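Local coordinates for MccB protein (Escherichia coli, PDB 3H5N) that activates the microcin C7 peptide precursor with ATP, as an E1-like nucleotidyltransferase, to start biosynthesis of the antibiotic with formation of an N-P bond, at residues Y6-Y11 against C47-S52; D114-A119 against S140-I145; L124-I129 against L147-Q152; H132-L137 against Q161-E166. All blocks are in the same frame, centred on the assembly; numbering follows the deposited sequence.

Contact 1: residues Y6-Y11 against C47-S52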
# COMPACT_ATOMS: atom_id res chain seq x y z
N TYR A 6 -27.99 -13.88 -35.27
CA TYR A 6 -27.83 -14.14 -33.85
C TYR A 6 -26.35 -14.38 -33.57
O TYR A 6 -25.59 -14.79 -34.47
CB TYR A 6 -28.65 -15.36 -33.42
CG TYR A 6 -30.14 -15.11 -33.43
CD1 TYR A 6 -30.90 -15.33 -34.58
CD2 TYR A 6 -30.81 -14.67 -32.27
CE1 TYR A 6 -32.26 -15.11 -34.60
CE2 TYR A 6 -32.18 -14.44 -32.28
CZ TYR A 6 -32.89 -14.67 -33.45
OH TYR A 6 -34.25 -14.46 -33.47
N ILE A 7 -25.95 -14.11 -32.34
CA ILE A 7 -24.56 -14.26 -31.96
C ILE A 7 -24.49 -14.85 -30.55
O ILE A 7 -25.28 -14.51 -29.67
CB ILE A 7 -23.79 -12.92 -32.10
CG1 ILE A 7 -22.29 -13.17 -32.25
CG2 ILE A 7 -24.17 -11.92 -30.97
CD1 ILE A 7 -21.42 -11.90 -32.26
N LEU A 8 -23.55 -15.76 -30.35
CA LEU A 8 -23.33 -16.32 -29.03
C LEU A 8 -22.80 -15.27 -28.06
O LEU A 8 -21.80 -14.58 -28.34
CB LEU A 8 -22.38 -17.53 -29.11
CG LEU A 8 -22.24 -18.40 -27.87
CD1 LEU A 8 -23.48 -19.28 -27.70
CD2 LEU A 8 -20.97 -19.25 -27.92
N GLY A 9 -23.47 -15.17 -26.92
CA GLY A 9 -23.03 -14.32 -25.81
C GLY A 9 -21.62 -14.64 -25.35
O GLY A 9 -21.21 -15.80 -25.22
N ARG A 10 -20.86 -13.59 -25.10
CA ARG A 10 -19.50 -13.71 -24.66
C ARG A 10 -19.44 -14.26 -23.23
O ARG A 10 -18.45 -14.86 -22.83
CB ARG A 10 -18.93 -12.31 -24.71
CG ARG A 10 -17.55 -12.23 -24.99
CD ARG A 10 -17.21 -12.48 -26.45
NE ARG A 10 -15.84 -12.94 -26.43
CZ ARG A 10 -14.77 -12.15 -26.48
NH1 ARG A 10 -14.91 -10.84 -26.62
NH2 ARG A 10 -13.57 -12.69 -26.42
N TYR A 11 -20.52 -14.05 -22.49
CA TYR A 11 -20.69 -14.51 -21.11
C TYR A 11 -21.09 -15.99 -20.99
O TYR A 11 -21.33 -16.51 -19.89
CB TYR A 11 -21.73 -13.61 -20.42
CG TYR A 11 -22.91 -13.35 -21.32
CD1 TYR A 11 -24.01 -14.21 -21.32
CD2 TYR A 11 -22.92 -12.26 -22.22
CE1 TYR A 11 -25.10 -14.00 -22.18
CE2 TYR A 11 -24.00 -12.04 -23.07
CZ TYR A 11 -25.09 -12.92 -23.04
OH TYR A 11 -26.17 -12.74 -23.85
N CYS A 47 -21.92 -22.78 -33.87
CA CYS A 47 -22.41 -22.20 -35.12
C CYS A 47 -22.80 -20.73 -35.04
O CYS A 47 -22.93 -20.08 -36.09
CB CYS A 47 -23.61 -23.00 -35.64
SG CYS A 47 -23.22 -24.69 -36.05
N PHE A 48 -22.99 -20.22 -33.83
CA PHE A 48 -23.33 -18.81 -33.62
C PHE A 48 -22.21 -17.93 -33.03
O PHE A 48 -22.46 -16.80 -32.60
CB PHE A 48 -24.60 -18.67 -32.78
CG PHE A 48 -25.82 -19.20 -33.46
CD1 PHE A 48 -26.52 -18.41 -34.38
CD2 PHE A 48 -26.28 -20.48 -33.20
CE1 PHE A 48 -27.65 -18.90 -35.02
CE2 PHE A 48 -27.41 -20.98 -33.84
CZ PHE A 48 -28.10 -20.18 -34.74
N ILE A 49 -20.97 -18.44 -33.04
CA ILE A 49 -19.83 -17.65 -32.56
C ILE A 49 -19.70 -16.38 -33.38
O ILE A 49 -19.51 -15.29 -32.81
CB ILE A 49 -18.50 -18.46 -32.52
CG1 ILE A 49 -18.52 -19.43 -31.33
CG2 ILE A 49 -17.31 -17.53 -32.36
CD1 ILE A 49 -17.50 -20.57 -31.39
N THR A 50 -19.81 -16.53 -34.71
CA THR A 50 -19.94 -15.42 -35.67
C THR A 50 -21.42 -15.11 -35.90
O THR A 50 -22.27 -16.02 -35.85
CB THR A 50 -19.23 -15.72 -37.05
OG1 THR A 50 -20.04 -16.57 -37.87
CG2 THR A 50 -17.89 -16.36 -36.84
N PRO A 51 -21.75 -13.83 -36.13
CA PRO A 51 -23.17 -13.46 -36.23
C PRO A 51 -23.81 -14.10 -37.45
O PRO A 51 -23.33 -13.91 -38.57
CB PRO A 51 -23.13 -11.93 -36.35
CG PRO A 51 -21.79 -11.62 -36.92
CD PRO A 51 -20.87 -12.66 -36.31
N SER A 52 -24.87 -14.87 -37.22
CA SER A 52 -25.41 -15.79 -38.23
C SER A 52 -26.91 -15.91 -38.08
O SER A 52 -27.42 -16.00 -36.95
CB SER A 52 -24.80 -17.19 -38.05
OG SER A 52 -23.39 -17.14 -38.01
O HOH W 1 -19.71 -14.90 -30.15

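Contact 2: residues D114-A119 against S140-I145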
# COMPACT_ATOMS: atom_id res chain seq x y z
N ASP A 114 -29.62 4.17 -22.61
CA ASP A 114 -30.42 5.37 -22.92
C ASP A 114 -31.36 5.72 -21.77
O ASP A 114 -31.51 6.90 -21.41
CB ASP A 114 -31.21 5.18 -24.22
CG ASP A 114 -32.05 6.41 -24.59
OD1 ASP A 114 -31.48 7.43 -25.04
OD2 ASP A 114 -33.30 6.36 -24.43
N LYS A 115 -31.98 4.71 -21.17
CA LYS A 115 -32.81 4.91 -19.99
C LYS A 115 -32.03 5.50 -18.80
O LYS A 115 -32.52 6.39 -18.11
CB LYS A 115 -33.50 3.61 -19.57
CG LYS A 115 -34.57 3.12 -20.52
CD LYS A 115 -35.14 1.78 -20.02
CE LYS A 115 -36.38 1.37 -20.79
NZ LYS A 115 -36.13 1.30 -22.25
N LEU A 116 -30.81 4.99 -18.57
CA LEU A 116 -29.95 5.48 -17.48
C LEU A 116 -29.48 6.92 -17.73
O LEU A 116 -29.52 7.77 -16.85
CB LEU A 116 -28.75 4.56 -17.25
CG LEU A 116 -29.00 3.08 -16.82
CD1 LEU A 116 -27.69 2.28 -16.79
CD2 LEU A 116 -29.71 2.92 -15.50
N LYS A 117 -29.03 7.17 -18.96
CA LYS A 117 -28.60 8.49 -19.37
C LYS A 117 -29.67 9.55 -19.08
O LYS A 117 -29.35 10.67 -18.69
CB LYS A 117 -28.24 8.46 -20.86
CG LYS A 117 -27.58 9.72 -21.41
CD LYS A 117 -27.18 9.55 -22.88
CE LYS A 117 -28.39 9.69 -23.81
NZ LYS A 117 -29.08 8.40 -24.05
N ASN A 118 -30.94 9.19 -19.24
CA ASN A 118 -32.00 10.18 -19.06
C ASN A 118 -32.68 10.20 -17.69
O ASN A 118 -33.64 10.94 -17.47
CB ASN A 118 -33.00 10.08 -20.20
CG ASN A 118 -32.38 10.43 -21.54
OD1 ASN A 118 -31.84 11.53 -21.72
ND2 ASN A 118 -32.42 9.48 -22.47
N ALA A 119 -32.13 9.43 -16.75
CA ALA A 119 -32.67 9.33 -15.41
C ALA A 119 -32.09 10.37 -14.46
O ALA A 119 -31.03 10.94 -14.70
CB ALA A 119 -32.48 7.91 -14.86
N SER A 140 -22.14 3.78 -13.82
CA SER A 140 -23.04 3.06 -14.73
C SER A 140 -23.82 3.98 -15.66
O SER A 140 -24.51 3.52 -16.57
CB SER A 140 -23.94 2.09 -13.96
OG SER A 140 -23.12 1.03 -13.49
N GLY A 141 -23.68 5.28 -15.46
CA GLY A 141 -24.21 6.23 -16.42
C GLY A 141 -25.55 6.85 -16.12
O GLY A 141 -26.23 7.31 -17.05
N ILE A 142 -25.93 6.88 -14.83
CA ILE A 142 -27.10 7.65 -14.43
C ILE A 142 -26.77 9.12 -14.74
O ILE A 142 -25.73 9.64 -14.32
CB ILE A 142 -27.51 7.40 -12.97
CG1 ILE A 142 -28.30 6.09 -12.86
CG2 ILE A 142 -28.42 8.51 -12.44
CD1 ILE A 142 -27.50 4.84 -13.19
N GLY A 143 -27.65 9.76 -15.51
CA GLY A 143 -27.34 11.05 -16.15
C GLY A 143 -27.29 12.23 -15.22
O GLY A 143 -26.50 13.17 -15.44
N GLU A 144 -28.12 12.20 -14.18
CA GLU A 144 -28.17 13.25 -13.18
C GLU A 144 -28.27 12.68 -11.76
O GLU A 144 -29.14 11.88 -11.46
CB GLU A 144 -29.33 14.22 -13.44
CG GLU A 144 -29.22 15.49 -12.57
CD GLU A 144 -30.19 16.60 -12.97
OE1 GLU A 144 -30.87 16.47 -14.01
OE2 GLU A 144 -30.26 17.60 -12.23
N ILE A 145 -27.37 13.13 -10.90
CA ILE A 145 -27.39 12.72 -9.51
C ILE A 145 -27.41 13.95 -8.62
O ILE A 145 -26.58 14.85 -8.76
CB ILE A 145 -26.20 11.80 -9.15
CG1 ILE A 145 -26.18 10.57 -10.04
CG2 ILE A 145 -26.26 11.38 -7.67
CD1 ILE A 145 -24.89 9.74 -9.92

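Contact 3: residues L124-I129 against L147-Q152. With ATP (adenosine-5'-triphosphate), chain G.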
# COMPACT_ATOMS: atom_id res chain seq x y z
N LEU A 124 -30.49 10.74 -0.91
CA LEU A 124 -30.87 11.37 0.35
C LEU A 124 -30.08 10.71 1.49
O LEU A 124 -30.47 9.66 2.00
CB LEU A 124 -32.38 11.26 0.59
CG LEU A 124 -32.98 12.03 1.77
CD1 LEU A 124 -32.62 13.53 1.68
CD2 LEU A 124 -34.46 11.82 1.78
N GLY A 125 -28.98 11.35 1.87
CA GLY A 125 -28.02 10.74 2.79
C GLY A 125 -26.74 10.39 2.05
O GLY A 125 -26.76 9.57 1.13
N CYS A 126 -25.65 11.04 2.45
CA CYS A 126 -24.37 10.93 1.77
C CYS A 126 -23.31 10.36 2.71
O CYS A 126 -22.14 10.76 2.66
CB CYS A 126 -23.94 12.31 1.22
SG CYS A 126 -24.93 12.83 -0.20
N GLY A 127 -23.72 9.40 3.54
CA GLY A 127 -22.80 8.69 4.40
C GLY A 127 -22.28 7.44 3.71
O GLY A 127 -22.03 7.44 2.50
N GLY A 128 -22.14 6.36 4.48
CA GLY A 128 -21.56 5.12 3.95
C GLY A 128 -22.33 4.54 2.78
O GLY A 128 -21.74 4.12 1.79
N ILE A 129 -23.66 4.50 2.90
CA ILE A 129 -24.52 3.93 1.85
C ILE A 129 -24.51 4.85 0.63
O ILE A 129 -24.30 4.39 -0.49
CB ILE A 129 -25.98 3.67 2.34
CG1 ILE A 129 -26.01 2.73 3.56
CG2 ILE A 129 -26.87 3.14 1.20
CD1 ILE A 129 -25.75 1.28 3.24
N LEU A 147 -27.25 15.22 -4.76
CA LEU A 147 -26.73 14.84 -3.45
C LEU A 147 -27.32 15.68 -2.34
O LEU A 147 -27.20 16.91 -2.36
CB LEU A 147 -25.20 14.96 -3.44
CG LEU A 147 -24.52 14.19 -4.57
CD1 LEU A 147 -23.08 14.65 -4.72
CD2 LEU A 147 -24.61 12.68 -4.32
N ILE A 148 -27.95 15.04 -1.36
CA ILE A 148 -28.53 15.77 -0.25
C ILE A 148 -27.97 15.31 1.10
O ILE A 148 -28.06 14.15 1.47
CB ILE A 148 -30.08 15.74 -0.28
CG1 ILE A 148 -30.59 16.37 -1.58
CG2 ILE A 148 -30.67 16.50 0.92
CD1 ILE A 148 -31.99 15.95 -1.98
N ASP A 149 -27.37 16.26 1.81
CA ASP A 149 -26.84 16.06 3.14
C ASP A 149 -26.53 17.46 3.68
O ASP A 149 -26.47 18.42 2.90
CB ASP A 149 -25.55 15.22 3.09
CG ASP A 149 -25.34 14.40 4.35
OD1 ASP A 149 -25.14 14.97 5.45
OD2 ASP A 149 -25.39 13.15 4.26
N ASN A 150 -26.33 17.58 4.99
CA ASN A 150 -25.87 18.84 5.58
C ASN A 150 -24.68 18.64 6.52
O ASN A 150 -24.30 19.55 7.26
CB ASN A 150 -27.03 19.56 6.30
CG ASN A 150 -26.95 21.09 6.19
OD1 ASN A 150 -26.44 21.64 5.21
ND2 ASN A 150 -27.46 21.77 7.21
N ASP A 151 -24.08 17.45 6.50
CA ASP A 151 -22.96 17.19 7.41
C ASP A 151 -21.60 17.39 6.74
O ASP A 151 -21.48 17.40 5.52
CB ASP A 151 -23.05 15.78 8.05
N GLN A 152 -20.59 17.58 7.58
CA GLN A 152 -19.22 17.70 7.12
C GLN A 152 -18.50 16.39 7.39
O GLN A 152 -18.94 15.59 8.24
CB GLN A 152 -18.53 18.88 7.80
CG GLN A 152 -19.02 20.25 7.29
CD GLN A 152 -20.48 20.55 7.65
OE1 GLN A 152 -20.89 20.44 8.81
NE2 GLN A 152 -21.26 20.98 6.65
PG ATP G . -21.33 7.55 11.45
O1G ATP G . -20.42 8.62 12.01
O2G ATP G . -20.74 6.16 11.46
O3G ATP G . -22.76 7.58 11.95
PB ATP G . -22.13 9.24 9.32
O1B ATP G . -21.08 10.17 8.77
O2B ATP G . -23.16 9.78 10.29
O3B ATP G . -21.41 7.91 9.88
PA ATP G . -23.96 7.47 8.04
O1A ATP G . -23.19 6.28 7.49
O2A ATP G . -24.72 7.37 9.34
O3A ATP G . -22.92 8.70 8.03
O5' ATP G . -25.00 7.96 6.90
C5' ATP G . -26.10 8.82 7.20
C4' ATP G . -25.90 10.11 6.43
O4' ATP G . -27.18 10.71 6.23
C3' ATP G . -25.03 11.13 7.16
O3' ATP G . -24.13 11.74 6.21
C2' ATP G . -26.01 12.16 7.71
O2' ATP G . -25.48 13.49 7.72
C1' ATP G . -27.17 12.05 6.73
N9 ATP G . -28.46 12.31 7.40
C8 ATP G . -28.95 11.67 8.48
N7 ATP G . -30.17 12.16 8.81
C5 ATP G . -30.46 13.13 7.93
C6 ATP G . -31.59 14.06 7.70
N6 ATP G . -32.65 14.03 8.52
N1 ATP G . -31.51 14.93 6.66
C2 ATP G . -30.44 14.96 5.83
N3 ATP G . -29.37 14.15 5.98
C4 ATP G . -29.33 13.23 6.99

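Contact 4: residues H132-L137 against Q161-E166. With ATP (adenosine-5'-triphosphate), chain G.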
# COMPACT_ATOMS: atom_id res chain seq x y z
N HIS A 132 -21.32 4.73 -1.54
CA HIS A 132 -21.22 3.53 -2.38
C HIS A 132 -22.27 3.43 -3.47
O HIS A 132 -21.94 3.00 -4.57
CB HIS A 132 -21.24 2.26 -1.53
CG HIS A 132 -19.90 1.87 -1.02
ND1 HIS A 132 -19.05 1.05 -1.73
CD2 HIS A 132 -19.26 2.18 0.13
CE1 HIS A 132 -17.93 0.89 -1.04
NE2 HIS A 132 -18.03 1.57 0.09
N VAL A 133 -23.51 3.84 -3.18
CA VAL A 133 -24.58 3.83 -4.19
C VAL A 133 -24.26 4.86 -5.27
O VAL A 133 -24.33 4.58 -6.47
CB VAL A 133 -25.99 4.08 -3.56
CG1 VAL A 133 -27.04 4.25 -4.64
CG2 VAL A 133 -26.38 2.95 -2.63
N SER A 134 -23.87 6.06 -4.84
CA SER A 134 -23.66 7.15 -5.78
C SER A 134 -22.54 6.86 -6.79
O SER A 134 -22.67 7.20 -7.96
CB SER A 134 -23.44 8.48 -5.05
OG SER A 134 -22.15 8.53 -4.46
N VAL A 135 -21.46 6.21 -6.37
CA VAL A 135 -20.41 5.90 -7.35
C VAL A 135 -20.84 4.84 -8.32
O VAL A 135 -20.47 4.90 -9.48
CB VAL A 135 -19.07 5.32 -6.80
CG1 VAL A 135 -17.95 6.30 -7.01
CG2 VAL A 135 -19.17 4.68 -5.42
N ILE A 136 -21.54 3.82 -7.84
CA ILE A 136 -22.02 2.79 -8.73
C ILE A 136 -22.91 3.42 -9.80
O ILE A 136 -22.75 3.16 -10.99
CB ILE A 136 -22.77 1.68 -7.95
CG1 ILE A 136 -21.78 0.91 -7.04
CG2 ILE A 136 -23.49 0.74 -8.93
CD1 ILE A 136 -22.43 -0.21 -6.18
N LEU A 137 -23.84 4.28 -9.36
CA LEU A 137 -24.79 4.88 -10.28
C LEU A 137 -24.08 5.84 -11.26
O LEU A 137 -24.33 5.81 -12.46
CB LEU A 137 -25.90 5.59 -9.51
CG LEU A 137 -26.85 4.79 -8.61
CD1 LEU A 137 -27.97 5.69 -8.04
CD2 LEU A 137 -27.45 3.57 -9.34
N GLN A 161 -16.72 5.25 4.04
CA GLN A 161 -17.09 6.32 3.12
C GLN A 161 -16.01 6.49 2.07
O GLN A 161 -15.10 7.32 2.18
CB GLN A 161 -17.52 7.58 3.89
CG GLN A 161 -18.82 7.25 4.67
CD GLN A 161 -19.27 8.28 5.68
OE1 GLN A 161 -19.42 9.46 5.37
NE2 GLN A 161 -19.56 7.82 6.89
N VAL A 162 -16.14 5.64 1.06
CA VAL A 162 -15.07 5.29 0.13
C VAL A 162 -14.57 6.44 -0.76
O VAL A 162 -13.43 6.40 -1.25
CB VAL A 162 -15.51 4.06 -0.76
CG1 VAL A 162 -16.58 4.44 -1.79
CG2 VAL A 162 -14.30 3.38 -1.44
N LEU A 163 -15.42 7.44 -0.99
CA LEU A 163 -15.02 8.60 -1.81
C LEU A 163 -14.20 9.62 -1.05
O LEU A 163 -13.58 10.49 -1.66
CB LEU A 163 -16.23 9.28 -2.43
CG LEU A 163 -17.03 8.37 -3.37
CD1 LEU A 163 -18.18 9.17 -3.94
CD2 LEU A 163 -16.13 7.80 -4.45
N PHE A 164 -14.18 9.50 0.27
CA PHE A 164 -13.53 10.50 1.14
C PHE A 164 -12.12 10.13 1.57
O PHE A 164 -11.80 8.96 1.78
CB PHE A 164 -14.36 10.73 2.40
CG PHE A 164 -15.75 11.19 2.15
CD1 PHE A 164 -16.09 11.88 0.98
CD2 PHE A 164 -16.74 10.97 3.10
CE1 PHE A 164 -17.39 12.32 0.77
CE2 PHE A 164 -18.03 11.41 2.91
CZ PHE A 164 -18.37 12.09 1.75
N SER A 165 -11.28 11.15 1.73
CA SER A 165 -9.90 11.00 2.16
C SER A 165 -9.59 11.84 3.40
O SER A 165 -10.39 12.70 3.80
CB SER A 165 -8.96 11.39 1.02
OG SER A 165 -8.94 10.37 0.05
N GLU A 166 -8.44 11.58 4.02
CA GLU A 166 -8.02 12.35 5.19
C GLU A 166 -8.06 13.86 4.92
O GLU A 166 -8.63 14.60 5.70
CB GLU A 166 -6.63 11.91 5.65
CG GLU A 166 -6.64 10.54 6.28
CD GLU A 166 -5.25 10.00 6.53
OE1 GLU A 166 -4.26 10.63 6.07
OE2 GLU A 166 -5.14 8.93 7.19
PG ATP G . -21.33 7.55 11.45
O1G ATP G . -20.42 8.62 12.01
O2G ATP G . -20.74 6.16 11.46
O3G ATP G . -22.76 7.58 11.95
PB ATP G . -22.13 9.24 9.32
O1B ATP G . -21.08 10.17 8.77
O2B ATP G . -23.16 9.78 10.29
O3B ATP G . -21.41 7.91 9.88
PA ATP G . -23.96 7.47 8.04
O1A ATP G . -23.19 6.28 7.49
O2A ATP G . -24.72 7.37 9.34
O3A ATP G . -22.92 8.70 8.03
O5' ATP G . -25.00 7.96 6.90
C5' ATP G . -26.10 8.82 7.20
C4' ATP G . -25.90 10.11 6.43
O4' ATP G . -27.18 10.71 6.23
C3' ATP G . -25.03 11.13 7.16
O3' ATP G . -24.13 11.74 6.21
C2' ATP G . -26.01 12.16 7.71
O2' ATP G . -25.48 13.49 7.72
C1' ATP G . -27.17 12.05 6.73
N9 ATP G . -28.46 12.31 7.40
C8 ATP G . -28.95 11.67 8.48
N7 ATP G . -30.17 12.16 8.81
C5 ATP G . -30.46 13.13 7.93
C6 ATP G . -31.59 14.06 7.70
N6 ATP G . -32.65 14.03 8.52
N1 ATP G . -31.51 14.93 6.66
C2 ATP G . -30.44 14.96 5.83
N3 ATP G . -29.37 14.15 5.98
C4 ATP G . -29.33 13.23 6.99

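Contact 1: residues Y6-Y11 against C47-S52
A short antiparallel bridge in the N-terminal region fastens Y6, at the start of strand 6-8, to S52 in the loop between helices 35-46 and 54-58. The two residues form a hydrogen-bonded pair: Y6 N donates to S52 O at 2.8 Å, and S52 N returns a bond to Y6 O at 2.8 Å. The second is the flatter, its donor tilted 16° from the carbonyl plane of Y6, whereas Y6 N sits well above that of S52. The bridge is a single one, and the strand is held further on by L8 N, which donates to F48 O at 2.7 Å with an N-H...O angle of 162°. On its other side strand 6-8 pairs with strand 81-83, through I7 and I82, in a two-stranded sheet, so the loop lines the edge which that partner does not use. Y6 O lies near the plane of the F48 ring at its edge, and CD1 of the same ring meets Y6 CB at 3.8 Å. I7 has CG1 anti to its backbone N (chi1 -158°), which lays the branch over the loop backbone, with CG1 3.5 Å from I49 O; its CD1 runs alongside P51 CD. L8 CD2 touches I49 CG1 at 4.2 Å, and a water donates to both L8 O and I49 O. L8 and I49 also pack on I285 and L284 of the second subunit.

Contact 2: residues D114-A119 against S140-I145
This is a mainly backbone contact inside the nucleotide-binding domain, where L116 and K117, in the last turn of helix 109-117, meet the I142-G143 link leading into strand 144-149. G143 N donates to L116 O at 3.0 Å, and A119 N reaches the same oxygen from the opposite face of its carbonyl plane, so one helix-end acceptor serves both the local turn and the partner segment. E144 N adds a bond of 3.2 Å to A119 O; the donor lies in the carbonyl plane, but the 135° angle at hydrogen shows that it is bent. The backbones can come as close as 3.3 Å, from G143 CA to K117 O, because G143 lacks a CB, which would collide with that oxygen. The chain gets here through a Schellman motif: G141, with phi 98°, ends helix 128-140 of the Rossmann-like beta-alpha-beta unit and redirects the chain toward strand 144-149. L116 supplies the main side-chain part. Its two methyls divide the work, L116 CD1 resting 3.4 Å from S140 O while CD2 meets I142 CD1 at 3.7 Å, where the two side chains cross at a slant. S140 O also accepts from Q113 NE2. L116 and A119 both pack on I313 of helix 295-314, and I142 packs on V121 and L137. At the outer face K117 NZ forms a salt bridge with D114 OD1 at 2.8 Å.

Contact 3: residues L124-I129 against L147-Q152
One carboxylate oxygen, D149 OD2, receives both a backbone amide of the glycine-rich turn, that of C126, and a hydroxyl of the ATP ribose. C126 N donates to D149 OD2 at 2.8 Å through the anti lone pair, the one away from OD1, while ATP O3' donates to D149 OD2 at 2.7 Å. D149 OD1 takes ATP O2' at 2.7 Å and also accepts from D151 N, closing an Asx turn. These four bonds fall two on each oxygen, which should fix the rotation of the carboxylate; with CG anti to the backbone N (chi1 -150°), it faces the turn and the sugar together. G125 and G127, with G130 following in the helix, are consistent with a Rossmann-type GxGxxG motif. G127 stands at the N-cap, its CA 3.4 Å from ATP O5', and G128 N, in the first helical turn, donates to ATP O1A at 3.2 Å with a nearly straight angle of 175°. Next to the turn, L124 and I148 form a parallel bridge: G125 N bonds to I148 O, and L124 CD1 meets I148 CG2 at 3.6 Å as the two side chains cross. C126 SG rests on L147 CB at 3.9 Å. Strands 120-124 and 144-149 are neighbours in the central sheet, flanked by 211-214 and 189-194, with helix 128-140 connecting them and helix 173-184 covering C126 and L147 through I177.

Contact 4: residues H132-L137 against Q161-E166
V162 CG1 lies over one face of the H132 imidazole in a CH-pi contact, 3.9 Å from the ring centroid and 15° off its normal. The V162 methyl gets there because chi1 of 72° sets CG1 between the backbone N and the carbonyl carbon. V162 CB comes to the ring as well, 3.6 Å from H132 NE2, and the two side chains cross at about a right angle. Aliphatic packing centres on V135 and L163, which slide past each other in opposite directions; V135 CG1 and L163 CD2 meet at 3.5 Å, tighter than usual for two carbons. L163 CD1 reaches S134 OG at 4.1 Å, a hydroxyl hydrogen-bonded to G130 O and N131 O of its own helix. No hydrogen bond joins the two segments directly, but L163 N bonds to N131 OD1 of the same helix. Within the loop, F164 N bonds to Q161 O at 3.0 Å, closing a type I beta turn that presents V162 and L163 to the helix. Q161, extended beyond CG, sends NE2 the other way to ATP O1B, a weak bond of 3.4 Å. Helix 128-140 thus has the 161-166 loop on one flank, while helix 295-314 meets H132 and I136; at the interface with the second subunit V162 also packs on V135 of that subunit.

How the contacts relate
Contact 1 is a surface contact of the N-terminal region, its centre about 29 Å from that of contact 2 and farther from the others, whereas contacts 2, 3 and 4 are buried in the ThiF-family region. Those three share one beta-alpha-beta unit: contact 3 joins its strands at the nucleotide end, contact 4 covers helix 128-140, and contact 2 fixes the turn after that helix. Chemistry follows place. Backbone bonds dominate contacts 1 and 2, contact 3 adds a carboxylate and ATP, and contact 4 relies on side-chain packing. Contacts 3 and 4 meet where Q161 CG approaches G128 N, and contacts 1 and 4 both touch the second subunit.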